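Local structure of head completion protein gp6 (3JVO) at residues Glu84-Ala87 with Ala88-Met92; Cys44-Pro47 with Ala48-Val51. The protein forms a thirteen-membered ring in the head-tail connector of phage HK97, joining the portal protein to gp7 and leaving a central channel open for DNA ejection. All coordinates share one frame; numbering follows the deposited sequence.

Contact 1 (Glu84-Ala87 with Ala88-Met92); sequences ENAA and AERMM
A86 and R90 meet at the N-terminus of helix 87-93, with N85 as its capping residue. The amide of R90 donates to A86 O at 3.1 Å, 165° at the carbonyl oxygen, so this first-turn bond runs almost straight out from the C=O. The next bond, M91 N to A87 O, is less certain, that oxygen lying too close to a neighbour. A88 N makes only a weak bond to N85 O, 3.4 Å long.

The amide of A87, which the helix itself cannot serve, is taken by N85 OD1 at 2.9 Å, the donor standing 40° out of the carboxamide plane. The same OD1 accepts from Q77 NE2 of a third subunit, and N85 ND2 donates to T75 O of a second, so both ends of this buried amide are satisfied and the cap is tied into the ring interface. R90 NH1 makes a weak hydrogen bond to a bound methylpentanediol, probably from the crystallisation liquor, and a long, weak ion pair with E84 of the second subunit.

R90 sends its chain back along the first turn, extended from CG to NE, and its guanidinium lies flat over A86, whose CB sits 3.6 Å from R90 CZ.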
# COMPACT_ATOMS: atom_id res chain seq x y z
N GLU G 84 15.95 -7.48 16.52
CA GLU G 84 16.70 -7.48 17.75
C GLU G 84 15.74 -7.30 18.93
O GLU G 84 14.82 -6.49 18.88
CB GLU G 84 17.79 -6.41 17.73
CG GLU G 84 18.30 -6.03 19.13
CD GLU G 84 19.80 -5.79 19.17
OE1 GLU G 84 20.25 -4.69 18.77
OE2 GLU G 84 20.52 -6.71 19.63
N ASN G 85 15.92 -8.12 19.97
CA ASN G 85 15.26 -7.89 21.25
C ASN G 85 16.22 -7.05 22.11
O ASN G 85 17.30 -7.50 22.46
CB ASN G 85 14.90 -9.23 21.91
CG ASN G 85 14.47 -9.09 23.37
OD1 ASN G 85 14.46 -8.00 23.92
ND2 ASN G 85 14.14 -10.20 23.99
N ALA G 86 15.81 -5.82 22.41
CA ALA G 86 16.62 -4.81 23.10
C ALA G 86 17.10 -5.23 24.49
O ALA G 86 18.13 -4.76 24.95
CB ALA G 86 15.85 -3.50 23.20
N ALA G 87 16.34 -6.10 25.15
CA ALA G 87 16.66 -6.54 26.51
C ALA G 87 18.07 -7.12 26.66
O ALA G 87 18.71 -6.91 27.69
CB ALA G 87 15.62 -7.53 27.02
N ALA G 88 18.57 -7.83 25.64
CA ALA G 88 19.89 -8.47 25.74
C ALA G 88 21.03 -7.46 25.87
O ALA G 88 21.79 -7.57 26.83
CB ALA G 88 20.14 -9.43 24.56
N GLU G 89 21.14 -6.51 24.94
CA GLU G 89 22.17 -5.46 25.04
C GLU G 89 21.99 -4.56 26.26
O GLU G 89 22.97 -4.20 26.89
CB GLU G 89 22.31 -4.62 23.74
CG GLU G 89 21.00 -3.99 23.21
CD GLU G 89 20.88 -2.46 23.42
OE1 GLU G 89 21.68 -1.89 24.21
OE2 GLU G 89 19.98 -1.84 22.78
N ARG G 90 20.75 -4.23 26.61
CA ARG G 90 20.47 -3.41 27.79
C ARG G 90 20.90 -4.10 29.09
O ARG G 90 21.54 -3.49 29.92
CB ARG G 90 19.00 -2.96 27.83
CG ARG G 90 18.74 -1.86 26.81
CD ARG G 90 17.27 -1.56 26.55
NE ARG G 90 17.17 -0.65 25.40
CZ ARG G 90 16.03 -0.26 24.82
NH1 ARG G 90 14.84 -0.67 25.26
NH2 ARG G 90 16.09 0.54 23.77
N MSE G 91 20.59 -5.39 29.22
CA MSE G 91 21.06 -6.17 30.37
C MSE G 91 22.58 -6.13 30.48
O MSE G 91 23.12 -6.07 31.57
CB MSE G 91 20.62 -7.63 30.25
CG MSE G 91 19.12 -7.88 30.33
SE MSE G 91 18.55 -7.83 32.17
CE MSE G 91 17.26 -9.22 31.90
N MSE G 92 23.28 -6.18 29.35
CA MSE G 92 24.75 -6.19 29.32
C MSE G 92 25.38 -4.81 29.54
O MSE G 92 26.43 -4.68 30.16
CB MSE G 92 25.24 -6.75 27.98
CG MSE G 92 25.37 -8.27 27.90
SE MSE G 92 26.03 -8.77 26.12
CE MSE G 92 24.51 -8.45 24.98

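Contact 2 (Cys44-Pro47 with Ala48-Val51); sequences CDEP and AWKV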
# COMPACT_ATOMS: atom_id res chain seq x y z
N CYS G 44 30.99 -7.54 27.82
CA CYS G 44 31.10 -6.81 29.08
C CYS G 44 32.56 -6.46 29.43
O CYS G 44 32.83 -5.38 29.97
CB CYS G 44 30.48 -7.61 30.22
SG CYS G 44 28.71 -7.75 30.06
N ASP G 45 33.47 -7.39 29.14
CA ASP G 45 34.92 -7.14 29.26
C ASP G 45 35.31 -6.68 30.68
O ASP G 45 36.03 -5.69 30.86
CB ASP G 45 35.35 -6.12 28.18
CG ASP G 45 36.86 -5.99 28.04
OD1 ASP G 45 37.59 -7.00 28.21
OD2 ASP G 45 37.33 -4.86 27.75
N GLU G 46 34.83 -7.41 31.68
CA GLU G 46 35.01 -7.09 33.09
C GLU G 46 35.98 -8.05 33.79
O GLU G 46 35.58 -9.16 34.17
CB GLU G 46 33.67 -7.07 33.83
CG GLU G 46 33.81 -6.85 35.34
CD GLU G 46 34.54 -5.57 35.68
OE1 GLU G 46 33.93 -4.51 35.49
OE2 GLU G 46 35.72 -5.63 36.10
N PRO G 47 37.26 -7.62 33.97
CA PRO G 47 38.31 -8.47 34.56
C PRO G 47 38.06 -8.91 36.00
O PRO G 47 38.52 -9.98 36.40
CB PRO G 47 39.57 -7.58 34.50
CG PRO G 47 39.25 -6.54 33.45
CD PRO G 47 37.77 -6.29 33.62
N ALA G 48 37.34 -8.09 36.77
CA ALA G 48 37.05 -8.40 38.18
C ALA G 48 36.05 -9.53 38.42
O ALA G 48 35.76 -9.86 39.58
CB ALA G 48 36.62 -7.14 38.93
N TRP G 49 35.50 -10.13 37.36
CA TRP G 49 34.65 -11.31 37.55
C TRP G 49 35.50 -12.56 37.44
O TRP G 49 35.67 -13.12 36.36
CB TRP G 49 33.46 -11.37 36.58
CG TRP G 49 32.52 -10.19 36.65
CD1 TRP G 49 32.29 -9.38 37.74
CD2 TRP G 49 31.68 -9.71 35.60
NE1 TRP G 49 31.35 -8.42 37.41
CE2 TRP G 49 30.97 -8.60 36.11
CE3 TRP G 49 31.45 -10.11 34.28
CZ2 TRP G 49 30.06 -7.87 35.34
CZ3 TRP G 49 30.56 -9.39 33.51
CH2 TRP G 49 29.87 -8.29 34.05
N LYS G 50 36.01 -13.00 38.59
CA LYS G 50 37.01 -14.08 38.65
C LYS G 50 36.39 -15.46 38.78
O LYS G 50 36.90 -16.43 38.21
CB LYS G 50 37.95 -13.84 39.83
CG LYS G 50 39.37 -13.43 39.45
CD LYS G 50 39.41 -12.21 38.54
CE LYS G 50 40.80 -11.58 38.53
NZ LYS G 50 40.96 -10.78 39.76
N VAL G 51 35.30 -15.54 39.55
CA VAL G 51 34.57 -16.80 39.79
C VAL G 51 33.09 -16.69 39.38
O VAL G 51 32.55 -15.58 39.24
CB VAL G 51 34.67 -17.22 41.28
CG1 VAL G 51 36.13 -17.55 41.66
CG2 VAL G 51 34.09 -16.15 42.20
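E46 lies over the indole of W49 in a CH-pi contact within the loop that follows helix 26-44. E46 CG stands above the five-membered ring, 3.4 Å from its centroid and 11° off the ring normal, while E46 CB lies over the six-membered ring, 3.8 Å from W49 CD2. The E46 side chain crosses the indole at about a right angle. C44, at the end of the helix, reaches the far end of the six-membered ring: its CB is 3.7 Å from W49 CZ3, and its SG makes a sulfur-aromatic contact at the ring edge, 5.3 Å from the centroid.

The hydrogen bonds also centre on E46. With CG anti to the backbone N (chi1 175°) and a bend at chi2, the chain swings its carboxylate back toward the following residues, where OE2 accepts from A48 N at 3.0 Å through its anti lone pair. The backbone bond from W49 N to E46 O is weak, at 3.3 Å.

Beyond the segments, V59 of helix 57-72 packs on both C44 and W49, and I55, P56 and H95 also touch the indole. D54 OD2 accepts from the amides of K50 and V51.

D45, with positive phi, breaks the helix, and E46-P47-A48-W49 then form a type I beta turn, with the E46 carboxylate bonded to the amide of its third residue.

In the fold
Contact 2 comes first along the chain, in the loop between helices 26-44 and 57-72; contact 1 follows much later, where strand 83-84 gives way to helix 87-93. Their centres are 19 Å apart, yet they touch: M92, at the end of contact 1, packs against C44, with M92 O 3.8 Å from C44 SG. Helices 26-44 and 57-72 join them, since M92 also rests on Y39, C40 and W43 of the first, and the second takes side chains from both contacts. Contact 1 lies in the part of the subunit that builds the thirteen-membered ring, where E84 extends an antiparallel ladder into a neighbouring chain; no other chain of the assembly touches the surface loop of contact 2.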